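Local coordinates for protein endoglucanase (Thermotoga maritima, PDB 2FVG) that probably acts as an aminopeptidase of the M42 family, a hydrolase that binds two divalent metal cations per subunit, at residues Pro11-Asp16 / Met62-Phe67; Val58-Asp63 / Phe166-Gly171. All coordinates share one frame; numbering follows the deposited sequence.

Interaction 1: Pro11-Asp16 / Met62-Phe67. With EDO (1,2-ethanediol), chain C.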
loop_
_atom_site.group_PDB
_atom_site.type_symbol
_atom_site.label_atom_id
_atom_site.label_comp_id
_atom_site.label_asym_id
_atom_site.label_seq_id
_atom_site.Cartn_x
_atom_site.Cartn_y
_atom_site.Cartn_z
ATOM N N PRO A 11 6.613 6.017 -8.551
ATOM C CA PRO A 11 6.578 4.673 -9.079
ATOM C C PRO A 11 7.247 3.672 -8.126
ATOM O O PRO A 11 8.297 3.966 -7.553
ATOM C CB PRO A 11 7.379 4.785 -10.391
ATOM C CG PRO A 11 8.284 5.945 -10.217
ATOM C CD PRO A 11 7.765 6.783 -9.071
ATOM N N GLY A 12 6.632 2.501 -7.979
ATOM C CA GLY A 12 7.137 1.412 -7.129
ATOM C C GLY A 12 6.380 0.109 -7.379
ATOM O O GLY A 12 5.706 -0.442 -6.502
ATOM N N VAL A 13 6.503 -0.401 -8.591
ATOM C CA VAL A 13 5.851 -1.623 -8.968
ATOM C C VAL A 13 6.490 -2.770 -8.200
ATOM O O VAL A 13 7.655 -2.672 -7.815
ATOM C CB VAL A 13 5.993 -1.828 -10.491
ATOM C CG1 VAL A 13 5.405 -3.176 -10.927
ATOM C CG2 VAL A 13 5.299 -0.711 -11.214
ATOM N N SER A 14 5.727 -3.840 -7.961
ATOM C CA SER A 14 6.218 -5.024 -7.233
ATOM C C SER A 14 7.522 -5.517 -7.821
ATOM O O SER A 14 7.606 -5.764 -9.016
ATOM C CB SER A 14 5.197 -6.166 -7.320
ATOM O OG SER A 14 3.964 -5.781 -6.752
ATOM N N GLY A 15 8.539 -5.674 -6.987
ATOM C CA GLY A 15 9.846 -6.131 -7.498
ATOM C C GLY A 15 10.764 -4.945 -7.756
ATOM O O GLY A 15 11.960 -5.109 -7.945
ATOM N N ASP A 16 10.210 -3.737 -7.712
ATOM C CA ASP A 16 10.981 -2.528 -7.997
ATOM C C ASP A 16 10.624 -1.409 -7.034
ATOM O O ASP A 16 10.385 -0.286 -7.465
ATOM C CB ASP A 16 10.696 -2.106 -9.445
ATOM C CG ASP A 16 11.618 -0.992 -9.946
ATOM O OD1 ASP A 16 12.842 -1.033 -9.692
ATOM O OD2 ASP A 16 11.105 -0.071 -10.621
HETATM N N MSE A 62 4.624 -1.540 0.188
HETATM C CA MSE A 62 5.127 -0.495 -0.666
HETATM C C MSE A 62 4.846 -0.686 -2.130
HETATM O O MSE A 62 4.916 0.277 -2.893
HETATM C CB MSE A 62 6.635 -0.384 -0.497
HETATM C CG MSE A 62 7.037 0.100 0.862
HETATM SE SE MSE A 62 9.003 0.427 0.964
HETATM C CE MSE A 62 9.705 -1.433 0.829
ATOM N N ASP A 63 4.557 -1.915 -2.541
ATOM C CA ASP A 63 4.391 -2.210 -3.969
ATOM C C ASP A 63 3.028 -1.872 -4.569
ATOM O O ASP A 63 2.021 -1.795 -3.856
ATOM C CB ASP A 63 4.795 -3.670 -4.306
ATOM C CG ASP A 63 3.943 -4.720 -3.599
ATOM O OD1 ASP A 63 3.612 -4.534 -2.388
ATOM O OD2 ASP A 63 3.635 -5.754 -4.260
ATOM N N GLU A 64 3.013 -1.687 -5.889
ATOM C CA GLU A 64 1.784 -1.405 -6.617
ATOM C C GLU A 64 1.734 -2.283 -7.875
ATOM O O GLU A 64 2.732 -2.869 -8.270
ATOM C CB GLU A 64 1.716 0.096 -6.965
ATOM C CG GLU A 64 2.782 0.537 -7.978
ATOM C CD GLU A 64 2.814 2.043 -8.225
ATOM O OE1 GLU A 64 1.812 2.620 -8.713
ATOM O OE2 GLU A 64 3.864 2.644 -7.948
ATOM N N VAL A 65 0.569 -2.386 -8.497
ATOM C CA VAL A 65 0.435 -3.119 -9.745
ATOM C C VAL A 65 1.119 -2.358 -10.892
ATOM O O VAL A 65 1.171 -1.120 -10.886
ATOM C CB VAL A 65 -1.053 -3.422 -10.061
ATOM C CG1 VAL A 65 -1.217 -4.011 -11.465
ATOM C CG2 VAL A 65 -1.572 -4.420 -9.057
ATOM N N GLY A 66 1.624 -3.090 -11.895
ATOM C CA GLY A 66 2.327 -2.440 -13.003
ATOM C C GLY A 66 2.618 -3.398 -14.126
ATOM O O GLY A 66 1.853 -4.332 -14.347
ATOM N N PHE A 67 3.722 -3.161 -14.833
ATOM C CA PHE A 67 4.085 -3.974 -15.980
ATOM C C PHE A 67 5.600 -4.073 -16.040
ATOM O O PHE A 67 6.309 -3.428 -15.257
ATOM C CB PHE A 67 3.550 -3.318 -17.280
ATOM C CG PHE A 67 2.107 -2.891 -17.196
ATOM C CD1 PHE A 67 1.085 -3.806 -17.442
ATOM C CD2 PHE A 67 1.771 -1.594 -16.828
ATOM C CE1 PHE A 67 -0.248 -3.434 -17.338
ATOM C CE2 PHE A 67 0.442 -1.207 -16.720
ATOM C CZ PHE A 67 -0.577 -2.132 -16.979
HETATM C C1 EDO C . -1.859 1.609 -8.778
HETATM O O1 EDO C . -1.150 1.101 -9.903
HETATM C C2 EDO C . -3.350 1.561 -9.089
HETATM O O2 EDO C . -4.061 2.401 -8.177
#
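The carboxylates of Glu64 and Asp63 each meet the loop of residues 11-16 through a single oxygen. Glu64 OE2 receives the backbone N of Gly12 at 2.8 Å, on its anti side and 21° out of the carboxylate plane, while Asp63 OD2 uses its anti lone pair to take the hydroxyl of Ser14, with OG and OD2 a short 2.5 Å apart. Between these two grips the backbones form a single beta bridge, Val13 with Glu64, and the same Val13 opens a type II beta turn that runs to Asp16. Ser14 N donates to Glu64 O at 3.2 Å, and Glu64 N returns a weak bond to Gly12 O.

Glu64 CG sits between its own N and carbonyl carbon (chi1 67°); from there the extended chain runs past Gly12 O, 3.4 Å from CG, and brings OE2 to Gly12 N. Outside the pair, OE1 forms a salt bridge with Lys164 and OE2 one with Arg169, two cations that probably favour an ionised carboxylate. Putting an alanine here would probably leave Lys164 and Arg169 without their shared counter-charge and the buried Gly12 N-H without its acceptor.

Glycine suits two places for different reasons. Gly15 takes the positive phi (96°) usual at the third position of a type II turn, where a side chain would press on the carbonyl O of Ser14. Gly66, where strand 66-72 of the antiparallel sheet begins, leaves room for valine: a side chain there would strike Val13 CG2, while Val13 CG1 rests 3.8 Å from Gly66 CA.

Interaction 2: Val58-Asp63 / Phe166-Gly171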
loop_
_atom_site.group_PDB
_atom_site.type_symbol
_atom_site.label_atom_id
_atom_site.label_comp_id
_atom_site.label_asym_id
_atom_site.label_seq_id
_atom_site.Cartn_x
_atom_site.Cartn_y
_atom_site.Cartn_z
ATOM N N VAL A 58 3.805 -3.730 13.037
ATOM C CA VAL A 58 2.759 -2.980 12.315
ATOM C C VAL A 58 3.245 -2.876 10.881
ATOM O O VAL A 58 4.314 -2.335 10.653
ATOM C CB VAL A 58 2.536 -1.580 12.937
ATOM C CG1 VAL A 58 1.447 -0.796 12.176
ATOM C CG2 VAL A 58 2.150 -1.707 14.407
ATOM N N SER A 59 2.500 -3.390 9.904
ATOM C CA SER A 59 3.040 -3.334 8.538
ATOM C C SER A 59 2.153 -2.750 7.411
ATOM O O SER A 59 0.932 -2.750 7.508
ATOM C CB SER A 59 3.556 -4.718 8.131
ATOM O OG SER A 59 2.484 -5.596 7.967
ATOM N N ALA A 60 2.807 -2.274 6.345
ATOM C CA ALA A 60 2.130 -1.761 5.150
ATOM C C ALA A 60 2.962 -2.176 3.930
ATOM O O ALA A 60 4.167 -2.371 4.060
ATOM C CB ALA A 60 1.981 -0.264 5.235
ATOM N N HIS A 61 2.336 -2.297 2.759
ATOM C CA HIS A 61 3.043 -2.707 1.532
ATOM C C HIS A 61 3.396 -1.530 0.667
ATOM O O HIS A 61 2.573 -0.639 0.426
ATOM C CB HIS A 61 2.166 -3.652 0.703
ATOM C CG HIS A 61 1.232 -4.457 1.542
ATOM N ND1 HIS A 61 1.671 -5.325 2.522
ATOM C CD2 HIS A 61 -0.119 -4.518 1.564
ATOM C CE1 HIS A 61 0.628 -5.890 3.107
ATOM N NE2 HIS A 61 -0.470 -5.425 2.538
HETATM N N MSE A 62 4.624 -1.540 0.188
HETATM C CA MSE A 62 5.127 -0.495 -0.666
HETATM C C MSE A 62 4.846 -0.686 -2.130
HETATM O O MSE A 62 4.916 0.277 -2.893
HETATM C CB MSE A 62 6.635 -0.384 -0.497
HETATM C CG MSE A 62 7.037 0.100 0.862
HETATM SE SE MSE A 62 9.003 0.427 0.964
HETATM C CE MSE A 62 9.705 -1.433 0.829
ATOM N N ASP A 63 4.557 -1.915 -2.541
ATOM C CA ASP A 63 4.391 -2.210 -3.969
ATOM C C ASP A 63 3.028 -1.872 -4.569
ATOM O O ASP A 63 2.021 -1.795 -3.856
ATOM C CB ASP A 63 4.795 -3.670 -4.306
ATOM C CG ASP A 63 3.943 -4.720 -3.599
ATOM O OD1 ASP A 63 3.612 -4.534 -2.388
ATOM O OD2 ASP A 63 3.635 -5.754 -4.260
ATOM N N PHE A 166 -3.231 3.936 -3.893
ATOM C CA PHE A 166 -3.643 4.192 -2.485
ATOM C C PHE A 166 -3.562 2.858 -1.711
ATOM O O PHE A 166 -3.339 2.822 -0.492
ATOM C CB PHE A 166 -5.024 4.825 -2.398
ATOM C CG PHE A 166 -5.052 6.325 -2.671
ATOM C CD1 PHE A 166 -3.931 7.120 -2.474
ATOM C CD2 PHE A 166 -6.253 6.947 -3.017
ATOM C CE1 PHE A 166 -3.988 8.511 -2.681
ATOM C CE2 PHE A 166 -6.328 8.342 -3.221
ATOM C CZ PHE A 166 -5.198 9.121 -3.044
ATOM N N ASP A 167 -3.758 1.770 -2.447
ATOM C CA ASP A 167 -3.528 0.402 -1.956
ATOM C C ASP A 167 -2.094 0.027 -2.418
ATOM O O ASP A 167 -1.901 -0.330 -3.596
ATOM C CB ASP A 167 -4.538 -0.545 -2.598
ATOM C CG ASP A 167 -4.260 -2.015 -2.286
ATOM O OD1 ASP A 167 -3.573 -2.325 -1.282
ATOM O OD2 ASP A 167 -4.746 -2.865 -3.057
ATOM N N ASP A 168 -1.088 0.105 -1.534
ATOM C CA ASP A 168 -1.222 0.473 -0.113
ATOM C C ASP A 168 -0.354 1.688 0.291
ATOM O O ASP A 168 0.136 1.801 1.437
ATOM C CB ASP A 168 -0.888 -0.757 0.754
ATOM C CG ASP A 168 -1.366 -0.629 2.198
ATOM O OD1 ASP A 168 -2.290 0.181 2.466
ATOM O OD2 ASP A 168 -0.802 -1.340 3.077
ATOM N N ARG A 169 -0.197 2.645 -0.618
ATOM C CA ARG A 169 0.572 3.838 -0.267
ATOM C C ARG A 169 -0.134 4.647 0.832
ATOM O O ARG A 169 0.537 5.384 1.555
ATOM C CB ARG A 169 0.924 4.686 -1.499
ATOM C CG ARG A 169 1.706 3.887 -2.603
ATOM C CD ARG A 169 3.247 3.715 -2.361
ATOM N NE ARG A 169 3.820 2.710 -3.267
ATOM C CZ ARG A 169 4.118 2.920 -4.543
ATOM N NH1 ARG A 169 3.909 4.105 -5.107
ATOM N NH2 ARG A 169 4.632 1.944 -5.263
ATOM N N ALA A 170 -1.460 4.510 0.996
ATOM C CA ALA A 170 -2.125 5.239 2.111
ATOM C C ALA A 170 -1.732 4.590 3.438
ATOM O O ALA A 170 -1.563 5.272 4.441
ATOM C CB ALA A 170 -3.661 5.246 1.958
ATOM N N GLY A 171 -1.611 3.259 3.440
ATOM C CA GLY A 171 -1.176 2.515 4.621
ATOM C C GLY A 171 0.234 2.914 5.037
ATOM O O GLY A 171 0.499 3.131 6.230
HETATM O O HOH W 1 1.786 0.212 -2.056
#
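With CG of Asp168 anti to the backbone N (chi1 -164°), its carboxylate is carried to the end of strand 55-61, where OD2 accepts His61 N in a nearly straight bond of 3.3 Å. Arg169 instead folds at its second torsion (chi2 -81°), turning the guanidinium back toward the chain beyond the strand. NE and NH2 then take one carbonyl side-on, Met62 O, at 2.7 Å from NE and 2.9 Å from NH2, with that oxygen close to the guanidinium plane; arginine suits the place because its two adjacent N-H groups can converge on one acceptor.

Asp168 OD2 also lies 3.6 Å from CD2 of His61, the ring and carboxylate crossing obliquely. His61 and Asp167 are predicted zinc ligands, and the peptide between Asp167 and Asp168 is cis. A water bridges the segments: it donates to His61 O and Asp63 O and accepts from Asp168 N.

Small residues allow the close approach, Ala60 CB resting 3.6 Å from Gly171 C; a side chain on Gly171 would run into Asp168 OD1.

Residues 58-61 of strand 55-61 and residues 166-171 at the start of helix 166-180 run roughly antiparallel, their axes 6.8 Å apart at 143°. The strand lies between parallel neighbours 187-194 and 215-224, whose Thr194 and Glu220 hold the His61 ring nitrogens, while helix 18-28 packs against both Met62 and Arg169.

The centres of interactions 1 and 2 lie about 11 Å apart, and both include Met62 and Asp63, where the chain leaves strand 55-61 of the mixed sheet and heads for strand 66-72 of the antiparallel sheet. Along the chain the order is 11-16, 58-63, 62-67 and 166-171, so the connection between the sheets is gripped by an N-terminal loop and by a helix that enters about a hundred residues later. The two contacts meet directly in the salt bridge from Arg169 NH2 to Glu64 OE2, 2.9 Å. Interaction 2 also contains His61 and Asp167, predicted metal ligands, so the crossing between the sheets begins beside the probable metal site.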